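Local coordinates for protein exodeoxyribonuclease III (Methanosarcina mazei, PDB 5J8N) that probably cleaves DNA at abasic sites and trims double-stranded DNA from its 3' ends, as a magnesium-binding member of the AP/ExoA family of repair nucleases, at residues A[188-192]-A[193-197]; A[225-228]-A[229-232]; A[178-181]-A[182-185]. The protein carries 3 engineered substitutions. All coordinates share one frame; numbering follows the deposited sequence.

Contact 1 (A[188-192]-A[193-197]); sequences GYLDS and FRMFN
Asp-191 and Arg-194 lie side by side and point the same way where strand 189-191, paired with strand 218-227, passes into the short helix 192-196, which packs on strand 234-239. Yet they do not pair with each other. Their meeting is of carboxylate with methylene, Asp-191 OD2 being 3.7 Å from Arg-194 CG, whereas Asp-191 OD2 and Arg-194 NE stay 5.0 Å apart. Each charge has another mate: Asp-191 OD2 forms a salt bridge with Arg-220, and Arg-194 NH2 one with Asp-160.

The tight part is the junction itself. Asp-191 O receives weak hydrogen bonds from the amides of Arg-194 and Met-195, and a sounder i to i+3 bond, as in a tight helical turn, runs from Met-195 N to Ser-192 O at 2.9 Å, its donor well above the carbonyl plane. Asp-191 turns CG away from its own nitrogen (chi1 178°), which carries OD1 to a water at 2.7 Å; that water also accepts from Phe-193 N. Ser-192, buried here, is small enough for the bend and ties its hydroxyl to Val-224 O. Arg-194, bent at chi2 (-54°), gives NH1 to Asn-197 O at 2.9 Å and to Glu-199 O, while Phe-193 CD2 sits 3.7 Å above one guanidinium face, toward its rim; together these fix its rotation.

Toward the surface the packing is looser. Leu-190 and Met-195 cross at about a right angle, Leu-190 CD1 lying 4.0 Å from Met-195 SD, the thioether sulfur against a methyl of the branched leucine. Phe-196 is exposed, though Met-195 CB lies over one face of its ring, toward the rim. With Asp-191 on Arg-220 and Asp-160 on Arg-194, the neighbouring charges largely balance, which probably keeps both aspartates ionised.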
ATOM      1  N   GLY A 188      10.285  14.710  -3.832  1.00 16.46           N
ATOM      2  CA  GLY A 188       9.277  15.235  -4.750  1.00 18.14           C
ATOM      3  C   GLY A 188       8.046  14.356  -4.845  1.00 17.35           C
ATOM      4  O   GLY A 188       7.525  14.144  -5.943  1.00 17.39           O
ATOM      5  N   TYR A 189       7.552  13.880  -3.710  1.00 14.93           N
ATOM      6  CA  TYR A 189       6.371  13.060  -3.673  1.00 14.56           C
ATOM      7  C   TYR A 189       5.415  13.660  -2.649  1.00 15.68           C
ATOM      8  O   TYR A 189       5.859  14.286  -1.668  1.00 17.36           O
ATOM      9  CB  TYR A 189       6.691  11.591  -3.317  1.00 14.39           C
ATOM     10  CG  TYR A 189       7.685  10.938  -4.272  1.00 14.36           C
ATOM     11  CD1 TYR A 189       9.047  11.044  -4.054  1.00 16.23           C
ATOM     12  CD2 TYR A 189       7.233  10.165  -5.364  1.00 15.45           C
ATOM     13  CE1 TYR A 189       9.944  10.474  -4.915  1.00 15.30           C
ATOM     14  CE2 TYR A 189       8.142   9.595  -6.238  1.00 16.15           C
ATOM     15  CZ  TYR A 189       9.481   9.731  -5.981  1.00 16.92           C
ATOM     16  OH  TYR A 189      10.401   9.138  -6.830  1.00 18.70           O
ATOM     17  N   LEU A 190       4.131  13.363  -2.831  1.00 14.29           N
ATOM     18  CA  LEU A 190       3.060  13.873  -1.968  1.00 15.10           C
ATOM     19  C   LEU A 190       2.334  12.771  -1.283  1.00 13.00           C
ATOM     20  O   LEU A 190       1.999  11.747  -1.924  1.00 13.83           O
ATOM     21  CB  LEU A 190       2.040  14.680  -2.804  1.00 15.43           C
ATOM     22  CG  LEU A 190       2.656  15.792  -3.604  1.00 17.43           C
ATOM     23  CD1 LEU A 190       1.563  16.449  -4.466  1.00 20.02           C
ATOM     24  CD2 LEU A 190       3.310  16.814  -2.671  1.00 21.29           C
ATOM     25  N   ASP A 191       2.072  12.931   0.020  1.00 12.73           N
ATOM     26  CA  ASP A 191       1.191  12.042   0.789  1.00 13.75           C
ATOM     27  C   ASP A 191      -0.252  12.455   0.432  1.00 13.41           C
ATOM     28  O   ASP A 191      -0.747  13.521   0.830  1.00 14.33           O
ATOM     29  CB  ASP A 191       1.520  12.208   2.283  1.00 13.15           C
ATOM     30  CG  ASP A 191       0.674  11.409   3.197  1.00 14.97           C
ATOM     31  OD1 ASP A 191      -0.379  10.889   2.807  1.00 14.11           O
ATOM     32  OD2 ASP A 191       1.055  11.296   4.376  1.00 15.14           O
ATOM     33  N   SER A 192      -0.923  11.661  -0.384  1.00 12.67           N
ATOM     34  CA  SER A 192      -2.178  12.146  -0.987  1.00 12.20           C
ATOM     35  C   SER A 192      -3.246  12.504   0.072  1.00 12.99           C
ATOM     36  O   SER A 192      -3.946  13.513  -0.093  1.00 13.53           O
ATOM     37  CB  SER A 192      -2.725  11.153  -2.027  1.00 12.39           C
ATOM     38  OG  SER A 192      -3.067   9.929  -1.427  1.00 12.85           O
ATOM     39  N   PHE A 193      -3.395  11.673   1.118  1.00 12.60           N
ATOM     40  CA  PHE A 193      -4.392  12.023   2.129  1.00 12.81           C
ATOM     41  C   PHE A 193      -4.201  13.409   2.676  1.00 13.81           C
ATOM     42  O   PHE A 193      -5.155  14.163   2.855  1.00 14.21           O
ATOM     43  CB  PHE A 193      -4.360  10.994   3.245  1.00 12.62           C
ATOM     44  CG  PHE A 193      -5.479  11.177   4.231  1.00 13.05           C
ATOM     45  CD1 PHE A 193      -6.785  10.836   3.892  1.00 13.90           C
ATOM     46  CD2 PHE A 193      -5.203  11.725   5.473  1.00 15.24           C
ATOM     47  CE1 PHE A 193      -7.827  11.037   4.792  1.00 15.00           C
ATOM     48  CE2 PHE A 193      -6.225  11.938   6.409  1.00 15.29           C
ATOM     49  CZ  PHE A 193      -7.559  11.609   6.060  1.00 15.30           C
ATOM     50  N   ARG A 194      -2.936  13.785   2.898  1.00 13.37           N
ATOM     51  CA  ARG A 194      -2.592  15.092   3.450  1.00 15.42           C
ATOM     52  C   ARG A 194      -2.661  16.236   2.439  1.00 16.37           C
ATOM     53  O   ARG A 194      -2.586  17.399   2.828  1.00 18.21           O
ATOM     54  CB  ARG A 194      -1.185  15.022   4.090  1.00 14.15           C
ATOM     55  CG  ARG A 194      -1.113  14.114   5.314  1.00 15.88           C
ATOM     56  CD  ARG A 194      -2.163  14.462   6.391  1.00 16.11           C
ATOM     57  NE  ARG A 194      -2.009  13.577   7.549  1.00 15.90           N
ATOM     58  CZ  ARG A 194      -2.953  13.476   8.485  1.00 15.72           C
ATOM     59  NH1 ARG A 194      -4.105  14.116   8.359  1.00 15.72           N
ATOM     60  NH2 ARG A 194      -2.754  12.680   9.510  1.00 15.16           N
ATOM     61  N   MET A 195      -2.871  15.938   1.161  1.00 15.14           N
ATOM     62  CA  MET A 195      -3.189  17.001   0.204  1.00 16.16           C
ATOM     63  C   MET A 195      -4.504  17.662   0.550  1.00 17.09           C
ATOM     64  O   MET A 195      -4.698  18.819   0.208  1.00 20.84           O
ATOM     65  CB  MET A 195      -3.269  16.464  -1.223  1.00 17.69           C
ATOM     66  CG  MET A 195      -1.905  16.033  -1.747  1.00 17.60           C
ATOM     67  SD  MET A 195      -2.035  15.227  -3.345  1.00 18.37           S
ATOM     68  CE  MET A 195      -2.537  16.645  -4.324  1.00 24.50           C
ATOM     69  N   PHE A 196      -5.408  16.957   1.234  1.00 16.54           N
ATOM     70  CA  PHE A 196      -6.753  17.511   1.450  1.00 19.77           C
ATOM     71  C   PHE A 196      -7.157  17.567   2.930  1.00 19.68           C
ATOM     72  O   PHE A 196      -8.024  18.361   3.292  1.00 23.85           O
ATOM     73  CB  PHE A 196      -7.815  16.676   0.715  1.00 21.02           C
ATOM     74  CG  PHE A 196      -7.559  16.527  -0.758  1.00 19.65           C
ATOM     75  CD1 PHE A 196      -7.906  17.508  -1.667  1.00 27.49           C
ATOM     76  CD2 PHE A 196      -6.977  15.376  -1.209  1.00 21.14           C
ATOM     77  CE1 PHE A 196      -7.649  17.333  -3.020  1.00 29.52           C
ATOM     78  CE2 PHE A 196      -6.703  15.191  -2.534  1.00 24.59           C
ATOM     79  CZ  PHE A 196      -7.062  16.163  -3.444  1.00 23.03           C
ATOM     80  N   ASN A 197      -6.563  16.727   3.778  1.00 17.21           N
ATOM     81  CA  ASN A 197      -7.032  16.590   5.145  1.00 17.19           C
ATOM     82  C   ASN A 197      -5.890  16.629   6.135  1.00 17.72           C
ATOM     83  O   ASN A 197      -5.091  15.678   6.182  1.00 17.11           O
ATOM     84  CB  ASN A 197      -7.809  15.284   5.301  1.00 17.34           C
ATOM     85  CG  ASN A 197      -8.523  15.197   6.660  1.00 20.35           C
ATOM     86  OD1 ASN A 197      -8.168  15.904   7.613  1.00 21.37           O
ATOM     87  ND2 ASN A 197      -9.576  14.402   6.732  1.00 19.37           N
TER
HETATM   88  O   HOH W   1      -1.906   8.934   1.652  1.00 12.58           O

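Contact 2 (A[225-228]-A[229-232]); sequences FVSE and NLRE
Glu-228 and Arg-231 join side chains across one turn of the 3-10 segment in which strand 218-227 ends; the strand lies between strands 146-149 and 189-191 in one sheet of the DNase I-like fold. Arg-231 grips the carboxylate side-on: NE gives a nearly straight bond of 2.8 Å to Glu-228 OE1, almost in the guanidinium plane, and NH2 reaches the syn lone pair of Glu-228 OE2 at 2.9 Å. The two flat groups are not coplanar, their planes standing 42° apart, and the second bond is more bent than the first. Both chains must fold to meet: Glu-228 bends at chi2 (68°) and Arg-231 at chi3 (-66°). Replacing Glu-228 by alanine removes the carboxylate, and the Arg-231 guanidinium is likely to lose its two-bond grip and turn more freely.

The backbone sets the spacing that lets this pair meet. Arg-231 N bonds to Glu-228 O at 3.0 Å, and Leu-230 N to Ser-227 O at 2.9 Å, the three-residue step of a 3-10 turn. Val-226 and Leu-230 cross at about a right angle, Val-226 CB being 3.9 Å from Leu-230 CB; beta-branched valine suits the extended strand, and leucine carries the apolar surface on to Phe-257 and the side chain of Lys-145.

Farther out, the polar residues fasten the turn to the chain entering strand 146-149. Asn-229 ND2 bonds to Lys-144 O, which, with the bond to OD1, fixes the rotation of the amide. The amide oxygen, Asn-229 OD1, receives the hydroxyl proton of Ser-227 OG at 2.6 Å, and the same OG is bonded to Leu-146 N.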
ATOM      1  N   PHE A 225       0.977   7.623  -2.309  1.00 12.74           N
ATOM      2  CA  PHE A 225       1.856   8.723  -2.673  1.00 11.95           C
ATOM      3  C   PHE A 225       1.792   8.980  -4.150  1.00 11.98           C
ATOM      4  O   PHE A 225       1.561   8.044  -4.939  1.00 13.56           O
ATOM      5  CB  PHE A 225       3.302   8.418  -2.299  1.00 12.35           C
ATOM      6  CG  PHE A 225       3.482   7.999  -0.869  1.00 11.89           C
ATOM      7  CD1 PHE A 225       3.521   8.961   0.148  1.00 13.02           C
ATOM      8  CD2 PHE A 225       3.589   6.681  -0.560  1.00 12.41           C
ATOM      9  CE1 PHE A 225       3.701   8.560   1.494  1.00 13.77           C
ATOM     10  CE2 PHE A 225       3.773   6.261   0.777  1.00 12.51           C
ATOM     11  CZ  PHE A 225       3.799   7.225   1.803  1.00 13.00           C
ATOM     12  N   VAL A 226       1.959  10.223  -4.528  1.00 11.79           N
ATOM     13  CA  VAL A 226       2.101  10.547  -5.980  1.00 12.26           C
ATOM     14  C   VAL A 226       3.321  11.398  -6.171  1.00 14.68           C
ATOM     15  O   VAL A 226       3.691  12.219  -5.325  1.00 14.88           O
ATOM     16  CB  VAL A 226       0.856  11.238  -6.569  1.00 13.60           C
ATOM     17  CG1 VAL A 226      -0.382  10.295  -6.450  1.00 14.31           C
ATOM     18  CG2 VAL A 226       0.587  12.623  -5.921  1.00 15.72           C
ATOM     19  N   SER A 227       3.988  11.217  -7.302  1.00 13.61           N
ATOM     20  CA  SER A 227       5.007  12.186  -7.695  1.00 14.06           C
ATOM     21  C   SER A 227       4.354  13.549  -7.911  1.00 15.35           C
ATOM     22  O   SER A 227       3.171  13.654  -8.262  1.00 15.41           O
ATOM     23  CB  SER A 227       5.728  11.722  -8.956  1.00 15.87           C
ATOM     24  OG  SER A 227       4.774  11.320  -9.946  1.00 14.89           O
ATOM     25  N   GLU A 228       5.129  14.597  -7.685  1.00 15.72           N
ATOM     26  CA  GLU A 228       4.622  15.964  -7.761  1.00 16.43           C
ATOM     27  C   GLU A 228       3.954  16.283  -9.082  1.00 16.59           C
ATOM     28  O   GLU A 228       3.016  17.086  -9.113  1.00 19.79           O
ATOM     29  CB  GLU A 228       5.806  16.949  -7.515  1.00 20.26           C
ATOM     30  CG  GLU A 228       5.538  18.406  -7.872  1.00 29.40           C
ATOM     31  CD  GLU A 228       4.542  19.035  -6.955  1.00 34.21           C
ATOM     32  OE1 GLU A 228       3.833  19.978  -7.405  1.00 32.60           O
ATOM     33  OE2 GLU A 228       4.484  18.601  -5.778  1.00 30.96           O
ATOM     34  N   ASN A 229       4.453  15.668 -10.167  1.00 16.09           N
ATOM     35  CA  ASN A 229       3.850  15.947 -11.470  1.00 18.23           C
ATOM     36  C   ASN A 229       2.384  15.457 -11.568  1.00 17.90           C
ATOM     37  O   ASN A 229       1.687  15.889 -12.497  1.00 20.15           O
ATOM     38  CB  ASN A 229       4.668  15.361 -12.628  1.00 16.82           C
ATOM     39  CG  ASN A 229       4.861  13.858 -12.522  1.00 17.77           C
ATOM     40  OD1 ASN A 229       4.255  13.176 -11.702  1.00 16.57           O
ATOM     41  ND2 ASN A 229       5.729  13.319 -13.396  1.00 22.27           N
ATOM     42  N   LEU A 230       1.884  14.697 -10.588  1.00 15.62           N
ATOM     43  CA  LEU A 230       0.471  14.302 -10.547  1.00 15.72           C
ATOM     44  C   LEU A 230      -0.414  15.176  -9.637  1.00 16.70           C
ATOM     45  O   LEU A 230      -1.624  14.930  -9.529  1.00 16.46           O
ATOM     46  CB  LEU A 230       0.376  12.853 -10.093  1.00 13.93           C
ATOM     47  CG  LEU A 230       0.706  11.813 -11.169  1.00 15.41           C
ATOM     48  CD1 LEU A 230       0.758  10.433 -10.555  1.00 16.45           C
ATOM     49  CD2 LEU A 230      -0.397  11.815 -12.242  1.00 19.23           C
ATOM     50  N   ARG A 231       0.142  16.241  -9.073  1.00 16.79           N
ATOM     51  CA  ARG A 231      -0.614  17.060  -8.092  1.00 17.81           C
ATOM     52  C   ARG A 231      -1.975  17.485  -8.621  1.00 18.98           C
ATOM     53  O   ARG A 231      -2.963  17.275  -7.896  1.00 18.96           O
ATOM     54  CB  ARG A 231       0.186  18.304  -7.697  1.00 20.00           C
ATOM     55  CG  ARG A 231      -0.561  19.242  -6.734  1.00 21.93           C
ATOM     56  CD  ARG A 231       0.233  20.544  -6.534  1.00 26.33           C
ATOM     57  NE  ARG A 231       1.511  20.344  -5.844  1.00 28.34           N
ATOM     58  CZ  ARG A 231       1.609  20.223  -4.527  1.00 31.30           C
ATOM     59  NH1 ARG A 231       0.500  20.253  -3.798  1.00 35.05           N
ATOM     60  NH2 ARG A 231       2.792  20.052  -3.949  1.00 33.40           N
ATOM     61  N   GLU A 232      -2.058  17.976  -9.856  1.00 18.72           N
ATOM     62  CA  GLU A 232      -3.317  18.546 -10.324  1.00 20.54           C
ATOM     63  C   GLU A 232      -4.279  17.444 -10.764  1.00 21.15           C
ATOM     64  O   GLU A 232      -5.471  17.703 -11.003  1.00 24.55           O
ATOM     65  CB  GLU A 232      -3.070  19.498 -11.467  1.00 24.29           C
ATOM     66  CG  GLU A 232      -2.051  20.569 -11.146  1.00 34.91           C
ATOM     67  CD  GLU A 232      -2.326  21.307  -9.853  1.00 56.57           C
ATOM     68  OE1 GLU A 232      -3.511  21.548  -9.529  1.00 65.67           O
ATOM     69  OE2 GLU A 232      -1.344  21.664  -9.159  1.00 65.15           O
TER

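Contact 3 (A[178-181]-A[182-185]); sequences RAWM and DKFL
Trp-180 O takes the shortest backbone bond of this helical stretch, from Phe-184 N at 2.9 Å, nearly along the C=O axis. It belongs to the i to i+4 bonding of helix 175-186: Asp-182 N bonds to Arg-178 O, Lys-183 N to Ala-179 O, and Leu-185 N to Met-181 O.

The same spacing also brings two aromatic side chains together. Trp-180 and Phe-184 both turn CG away from their own nitrogens (chi1 175° and 169°), sending the rings off the same flank of the helix. Phe-184 CB stands over the six-membered ring of Trp-180, 4.0 Å from its centroid, in a CH-pi contact. The ring of Phe-184 slides past instead of stacking: the planes lie within 20° of parallel, but the centroids are 5.2 Å apart, and the touch is between Trp-180 CH2 and Phe-184 CD2 at 3.7 Å. Broad, flat rings suit this buried flank, where they close against other aromatics.

The opposite character belongs to the more exposed residues. Lys-183 runs out fully extended, and Asp-182 CB lies 3.3 Å from Ala-179 O while Asp-182 OD1 bonds to His-156 NE2. Arg-178 NE reaches His-156 O, so the two charged residues fasten the helix to one loop residue without meeting each other.

In the fold the helix is wedged between helix 119-141 and strand 218-227. Trp-180 stacks on Tyr-129 and Phe-184 meets Phe-132 edge-to-face, while Met-181 and Leu-185, like Phe-184, pack on Phe-225 of strand 218-227.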
ATOM      1  N   ARG A 178      10.636   7.536  10.471  1.00 15.84           N
ATOM      2  CA  ARG A 178       9.951   8.797  10.183  1.00 15.95           C
ATOM      3  C   ARG A 178      10.859   9.688   9.332  1.00 16.82           C
ATOM      4  O   ARG A 178      10.359  10.340   8.389  1.00 17.02           O
ATOM      5  CB  ARG A 178       9.575   9.479  11.483  1.00 16.80           C
ATOM      6  CG  ARG A 178       8.596   8.622  12.333  1.00 18.33           C
ATOM      7  CD  ARG A 178       8.445   9.214  13.717  1.00 18.80           C
ATOM      8  NE  ARG A 178       7.854  10.560  13.614  1.00 19.70           N
ATOM      9  CZ  ARG A 178       7.865  11.457  14.592  1.00 22.41           C
ATOM     10  NH1 ARG A 178       8.442  11.189  15.778  1.00 22.18           N
ATOM     11  NH2 ARG A 178       7.290  12.639  14.389  1.00 21.46           N
ATOM     12  N   ALA A 179      12.165   9.671   9.624  1.00 17.54           N
ATOM     13  CA  ALA A 179      13.132  10.518   8.907  1.00 16.82           C
ATOM     14  C   ALA A 179      13.195  10.020   7.472  1.00 18.31           C
ATOM     15  O   ALA A 179      13.350  10.817   6.524  1.00 17.92           O
ATOM     16  CB  ALA A 179      14.503  10.486   9.564  1.00 18.69           C
ATOM     17  N   TRP A 180      13.143   8.705   7.278  1.00 17.39           N
ATOM     18  CA  TRP A 180      13.173   8.207   5.904  1.00 16.56           C
ATOM     19  C   TRP A 180      11.944   8.715   5.153  1.00 15.60           C
ATOM     20  O   TRP A 180      12.056   9.096   3.981  1.00 16.88           O
ATOM     21  CB  TRP A 180      13.266   6.670   5.829  1.00 16.34           C
ATOM     22  CG  TRP A 180      13.176   6.262   4.389  1.00 16.71           C
ATOM     23  CD1 TRP A 180      14.204   6.242   3.486  1.00 18.93           C
ATOM     24  CD2 TRP A 180      11.981   5.967   3.644  1.00 16.42           C
ATOM     25  NE1 TRP A 180      13.710   5.916   2.233  1.00 16.99           N
ATOM     26  CE2 TRP A 180      12.357   5.736   2.312  1.00 14.67           C
ATOM     27  CE3 TRP A 180      10.647   5.817   3.995  1.00 15.58           C
ATOM     28  CZ2 TRP A 180      11.434   5.373   1.313  1.00 16.37           C
ATOM     29  CZ3 TRP A 180       9.711   5.464   3.010  1.00 17.18           C
ATOM     30  CH2 TRP A 180      10.119   5.264   1.660  1.00 15.39           C
ATOM     31  N   MET A 181      10.759   8.721   5.775  1.00 14.82           N
ATOM     32  CA  MET A 181       9.578   9.256   5.101  1.00 13.66           C
ATOM     33  C   MET A 181       9.770  10.734   4.753  1.00 15.55           C
ATOM     34  O   MET A 181       9.384  11.169   3.656  1.00 15.84           O
ATOM     35  CB  MET A 181       8.371   9.044   5.968  1.00 14.66           C
ATOM     36  CG  MET A 181       7.978   7.536   6.105  1.00 15.41           C
ATOM     37  SD  MET A 181       6.331   7.279   6.757  1.00 14.93           S
ATOM     38  CE  MET A 181       5.353   7.828   5.380  1.00 16.26           C
ATOM     39  N   ASP A 182      10.400  11.512   5.631  1.00 15.93           N
ATOM     40  CA  ASP A 182      10.700  12.903   5.322  1.00 15.86           C
ATOM     41  C   ASP A 182      11.545  12.965   4.040  1.00 17.19           C
ATOM     42  O   ASP A 182      11.287  13.793   3.140  1.00 17.76           O
ATOM     43  CB  ASP A 182      11.477  13.579   6.446  1.00 17.10           C
ATOM     44  CG  ASP A 182      10.660  13.805   7.723  1.00 18.89           C
ATOM     45  OD1 ASP A 182       9.396  13.931   7.657  1.00 18.52           O
ATOM     46  OD2 ASP A 182      11.319  13.898   8.798  1.00 21.35           O
ATOM     47  N   LYS A 183      12.585  12.129   3.977  1.00 17.45           N
ATOM     48  CA  LYS A 183      13.543  12.131   2.855  1.00 16.74           C
ATOM     49  C   LYS A 183      12.803  11.739   1.564  1.00 16.63           C
ATOM     50  O   LYS A 183      13.012  12.371   0.520  1.00 17.46           O
ATOM     51  CB  LYS A 183      14.674  11.172   3.152  1.00 19.01           C
ATOM     52  CG  LYS A 183      15.692  11.033   2.020  1.00 20.92           C
ATOM     53  CD  LYS A 183      16.615   9.862   2.406  1.00 27.26           C
ATOM     54  CE  LYS A 183      17.633   9.584   1.302  1.00 33.03           C
ATOM     55  NZ  LYS A 183      18.565   8.473   1.708  1.00 36.73           N
ATOM     56  N   PHE A 184      11.942  10.728   1.639  1.00 16.20           N
ATOM     57  CA  PHE A 184      11.144  10.297   0.493  1.00 15.43           C
ATOM     58  C   PHE A 184      10.285  11.475  -0.030  1.00 16.20           C
ATOM     59  O   PHE A 184      10.356  11.840  -1.197  1.00 16.11           O
ATOM     60  CB  PHE A 184      10.298   9.108   0.967  1.00 14.99           C
ATOM     61  CG  PHE A 184       9.192   8.656   0.033  1.00 14.85           C
ATOM     62  CD1 PHE A 184       9.307   8.716  -1.355  1.00 15.67           C
ATOM     63  CD2 PHE A 184       8.046   8.097   0.591  1.00 15.58           C
ATOM     64  CE1 PHE A 184       8.258   8.240  -2.177  1.00 13.63           C
ATOM     65  CE2 PHE A 184       7.017   7.635  -0.228  1.00 15.71           C
ATOM     66  CZ  PHE A 184       7.137   7.716  -1.594  1.00 14.81           C
ATOM     67  N   LEU A 185       9.490  12.083   0.852  1.00 16.06           N
ATOM     68  CA  LEU A 185       8.613  13.155   0.344  1.00 17.13           C
ATOM     69  C   LEU A 185       9.415  14.320  -0.204  1.00 17.28           C
ATOM     70  O   LEU A 185       9.038  14.896  -1.210  1.00 17.32           O
ATOM     71  CB  LEU A 185       7.648  13.624   1.434  1.00 16.85           C
ATOM     72  CG  LEU A 185       6.696  12.538   1.972  1.00 17.41           C
ATOM     73  CD1 LEU A 185       5.693  13.156   2.926  1.00 19.29           C
ATOM     74  CD2 LEU A 185       5.961  11.807   0.855  1.00 18.61           C
TER

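In the fold
Contacts 1 and 2 are built on neighbouring antiparallel strands, 189-191 and 218-227, where each strand passes into a short helical turn; Leu-190 N to Val-226 O at 2.8 Å is a probable hydrogen bond between them. Contact 3 lies earlier in the chain, in the helix that leads into strand 189-191, and reaches both others through Phe-184 and Leu-185: the ring of Phe-184 meets Phe-225, and its carbonyl O lies by Tyr-189. All three are partly buried, but their chemistry differs. Contact 3 turns an aromatic flank inward, contact 1 combines a charged cluster with an apolar, partly exposed pair, and contact 2 keeps its salt bridge near the surface.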